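Local coordinates for protein RNA-dependent RNA polymerase (Taggert virus, PDB 6DX3) that carries a viral ovarian tumor (OTU) domain, a cysteine protease that probably removes ubiquitin from proteins of the infected host cell, at residues D74-E77 with E78-T81; V130-Y133 with G134-P137. All coordinates share one frame; numbering follows the deposited sequence.

In the fold
Starting from the N terminus, the chain passes helix 57-72 and reaches interaction 1 first, where residues 74-77 and 78-81 form a short 3-10 segment of two successive turns, in the loop leading to helix 86-93. Interaction 2 comes later, where strand 126-133 leaves the sheet and the chain veers aside at residues 134-137, past the side chain of Arg-132. The two lie in series, neither nested nor crossed, with centres about 18 Å apart. They nevertheless meet directly, since Glu-78 OE2 and Tyr-133 OH are 2.7 Å apart, probably hydrogen-bonded. Helix 102-112 lies against side chains of both, so the helical loop, this helix and the end of the strand are joined.

Interaction 1 of 2, residues D74-E77 with E78-T81; sequences DTTE and ETKT
The Glu-77 carboxylate, on a bent chain, meets the extended Lys-80 alongside it in a salt bridge through OE1; the 2.4 Å from Glu-77 OE1 to Lys-80 NZ is too short to trust as a length. The peptide carbonyls of Thr-76 and Glu-77 are the other flat groups, and both receive donors from one turn further on. Thr-79 OG1 approaches Thr-76 O end-on at 2.9 Å, with a C=O...OG1 angle of 175°, while Thr-79 N, 3.2 Å from Thr-76 O, stands above the carbonyl plane by 50°. Two donors of one residue thus grip one oxygen. What brings the hydroxyl there is its place between backbone N and carbonyl carbon (chi1 73°), which also leaves Thr-79 CG2 3.8 Å from Thr-76 CB. In the next step Lys-80 N bonds to Glu-77 O at 3.0 Å, again from above the plane, giving the three-residue spacing of a 3-10 turn. That oxygen also accepts from a water, which in turn accepts from Thr-81 OG1. Thr-76 OG1 bonds back to Phe-72 O at the end of helix 57-72 and also to Gln-110 NE2 of helix 102-112. On the inner side Thr-76, Glu-78 and Thr-79 pack on this helix, where Glu-78 OE1 bonds to Ser-102 OG and OE2 to Asn-106 ND2 and, on strand 126-133, Tyr-133 OH.

Interaction 2 of 2, residues V130-Y133 with G134-P137; sequences VVRY and GEDP
This contact lies at the exit of strand 126-133, an inner strand of the mixed sheet of the OTU fold, where the chain stops following its neighbours and enters the loop toward strand 142-147. Arg-132 reaches forward along that exit and takes hold of the first loop residues. Its NE donates to Gly-134 O at 2.6 Å, a short but bent bond with an N-H...O angle of 134°, so the side chain closes a small ring with the backbone two residues ahead. The oxygen comes at the edge of the guanidinium, tilted out of its plane, and Arg-132 CD is carried along to 3.3 Å from Gly-134 O. CG stands anti to the backbone N, and a bend at chi3 (76°) turns the guanidinium over the loop. There Glu-135 CA lies over a face of the group, 4.1 Å from Arg-132 CZ.

Glu-135 adds a long salt bridge, and its side chain crosses that of Arg-132 nearly at a right angle. The carboxylate has a second partner, since OE2 is hydrogen-bonded to Tyr-17 OH on the adjacent strand 17-24. Tyr-17 and Trp-9 also make cation-pi contacts with Arg-132, so the buried positive group sits among aromatic rings as well as oxygens.

Gly-134 has a positive phi with an extended psi, a combination that suits a residue lacking a side chain and lets its carbonyl face back toward Arg-132. On the other face of the strand, the Tyr-133 ring packs on Val-105, Asn-106 and Ser-109 of helix 102-112. At the salt bridge itself, Arg-132 NH2 stands 3.5 Å from Glu-135 OE1, with the guanidinium and carboxylate planes 58° apart.

Interaction 1 of 2, residues D74-E77 with E78-T81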
# COMPACT_ATOMS: atom_id res chain seq x y z
N ASP A 74 9.77 11.50 -12.47
CA ASP A 74 9.51 12.80 -13.09
C ASP A 74 8.06 13.00 -13.49
O ASP A 74 7.70 14.09 -13.93
CB ASP A 74 10.40 12.98 -14.33
CG ASP A 74 11.87 12.88 -14.00
OD1 ASP A 74 12.28 13.39 -12.94
OD2 ASP A 74 12.61 12.28 -14.81
N THR A 75 7.21 11.97 -13.36
CA THR A 75 5.80 12.08 -13.72
C THR A 75 4.88 11.72 -12.57
O THR A 75 3.67 11.55 -12.78
CB THR A 75 5.49 11.18 -14.92
OG1 THR A 75 5.72 9.81 -14.56
CG2 THR A 75 6.36 11.54 -16.12
N THR A 76 5.40 11.60 -11.35
CA THR A 76 4.61 11.24 -10.18
C THR A 76 4.48 12.48 -9.30
O THR A 76 5.46 12.92 -8.70
CB THR A 76 5.25 10.08 -9.42
OG1 THR A 76 5.44 8.97 -10.31
CG2 THR A 76 4.36 9.63 -8.27
N GLU A 77 3.26 13.04 -9.24
CA GLU A 77 3.06 14.29 -8.52
C GLU A 77 3.32 14.15 -7.03
O GLU A 77 3.72 15.12 -6.38
CB GLU A 77 1.64 14.82 -8.75
CG GLU A 77 1.30 15.08 -10.21
CD GLU A 77 2.25 16.06 -10.87
OE1 GLU A 77 2.40 17.19 -10.35
OE2 GLU A 77 2.86 15.71 -11.90
N GLU A 78 3.09 12.96 -6.47
CA GLU A 78 3.30 12.77 -5.04
C GLU A 78 4.74 13.03 -4.62
O GLU A 78 4.99 13.36 -3.46
CB GLU A 78 2.88 11.35 -4.63
CG GLU A 78 2.99 11.09 -3.14
CD GLU A 78 2.08 9.98 -2.64
OE1 GLU A 78 1.90 9.88 -1.41
OE2 GLU A 78 1.55 9.20 -3.47
N THR A 79 5.70 12.93 -5.55
CA THR A 79 7.08 13.22 -5.19
C THR A 79 7.30 14.68 -4.84
O THR A 79 8.27 15.00 -4.14
CB THR A 79 8.03 12.83 -6.33
OG1 THR A 79 7.89 13.77 -7.41
CG2 THR A 79 7.74 11.42 -6.84
N LYS A 80 6.42 15.58 -5.28
CA LYS A 80 6.71 17.01 -5.18
C LYS A 80 6.62 17.54 -3.75
O LYS A 80 7.12 18.63 -3.48
CB LYS A 80 5.78 17.79 -6.10
CG LYS A 80 6.13 17.66 -7.58
CD LYS A 80 4.99 18.13 -8.46
CE LYS A 80 5.43 18.28 -9.91
NZ LYS A 80 4.29 18.61 -10.81
N THR A 81 6.01 16.79 -2.83
CA THR A 81 5.91 17.21 -1.44
C THR A 81 6.82 16.39 -0.51
O THR A 81 6.58 16.34 0.70
CB THR A 81 4.46 17.12 -0.96
OG1 THR A 81 3.91 15.86 -1.32
CG2 THR A 81 3.63 18.23 -1.60
O HOH W 1 2.73 16.13 -4.06

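Interaction 2 of 2, residues V130-Y133 with G134-P137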
# COMPACT_ATOMS: atom_id res chain seq x y z
N VAL A 130 -9.63 6.38 3.41
CA VAL A 130 -8.95 5.42 2.54
C VAL A 130 -8.43 6.17 1.32
O VAL A 130 -9.07 7.11 0.84
CB VAL A 130 -9.89 4.26 2.14
CG1 VAL A 130 -11.11 4.78 1.38
CG2 VAL A 130 -9.15 3.20 1.33
N VAL A 131 -7.26 5.77 0.83
CA VAL A 131 -6.72 6.29 -0.42
C VAL A 131 -6.55 5.13 -1.39
O VAL A 131 -6.26 3.99 -0.98
CB VAL A 131 -5.40 7.06 -0.23
CG1 VAL A 131 -5.58 8.20 0.76
CG2 VAL A 131 -4.29 6.12 0.21
N ARG A 132 -6.73 5.41 -2.67
CA ARG A 132 -6.69 4.39 -3.71
C ARG A 132 -5.70 4.81 -4.78
O ARG A 132 -5.85 5.88 -5.38
CB ARG A 132 -8.07 4.14 -4.32
CG ARG A 132 -8.09 3.00 -5.33
CD ARG A 132 -9.45 2.84 -5.97
NE ARG A 132 -9.71 3.88 -6.96
CZ ARG A 132 -10.92 4.27 -7.34
NH1 ARG A 132 -12.00 3.71 -6.80
NH2 ARG A 132 -11.06 5.22 -8.25
N TYR A 133 -4.70 3.97 -5.02
CA TYR A 133 -3.79 4.11 -6.15
C TYR A 133 -4.27 3.13 -7.22
O TYR A 133 -3.97 1.93 -7.15
CB TYR A 133 -2.35 3.84 -5.73
CG TYR A 133 -1.80 4.87 -4.77
CD1 TYR A 133 -1.19 6.03 -5.24
CD2 TYR A 133 -1.89 4.68 -3.40
CE1 TYR A 133 -0.69 6.97 -4.36
CE2 TYR A 133 -1.39 5.62 -2.52
CZ TYR A 133 -0.79 6.76 -3.00
OH TYR A 133 -0.29 7.70 -2.13
N GLY A 134 -5.01 3.63 -8.19
CA GLY A 134 -5.61 2.81 -9.23
C GLY A 134 -7.11 3.01 -9.31
O GLY A 134 -7.70 3.81 -8.59
N GLU A 135 -7.72 2.23 -10.20
CA GLU A 135 -9.15 2.36 -10.49
C GLU A 135 -9.96 1.11 -10.16
O GLU A 135 -11.19 1.19 -10.15
CB GLU A 135 -9.37 2.70 -11.97
CG GLU A 135 -8.49 3.81 -12.50
CD GLU A 135 -8.95 5.18 -12.04
OE1 GLU A 135 -10.10 5.29 -11.58
OE2 GLU A 135 -8.15 6.14 -12.15
N ASP A 136 -9.32 -0.02 -9.90
CA ASP A 136 -10.04 -1.28 -9.81
C ASP A 136 -10.95 -1.31 -8.59
O ASP A 136 -10.70 -0.62 -7.60
CB ASP A 136 -9.06 -2.45 -9.75
CG ASP A 136 -8.37 -2.70 -11.08
OD1 ASP A 136 -8.95 -2.34 -12.12
OD2 ASP A 136 -7.25 -3.26 -11.07
N PRO A 137 -12.03 -2.09 -8.65
CA PRO A 137 -12.88 -2.27 -7.47
C PRO A 137 -12.09 -2.84 -6.29
O PRO A 137 -11.00 -3.39 -6.44
CB PRO A 137 -13.96 -3.24 -7.94
CG PRO A 137 -14.03 -3.03 -9.42
CD PRO A 137 -12.63 -2.71 -9.85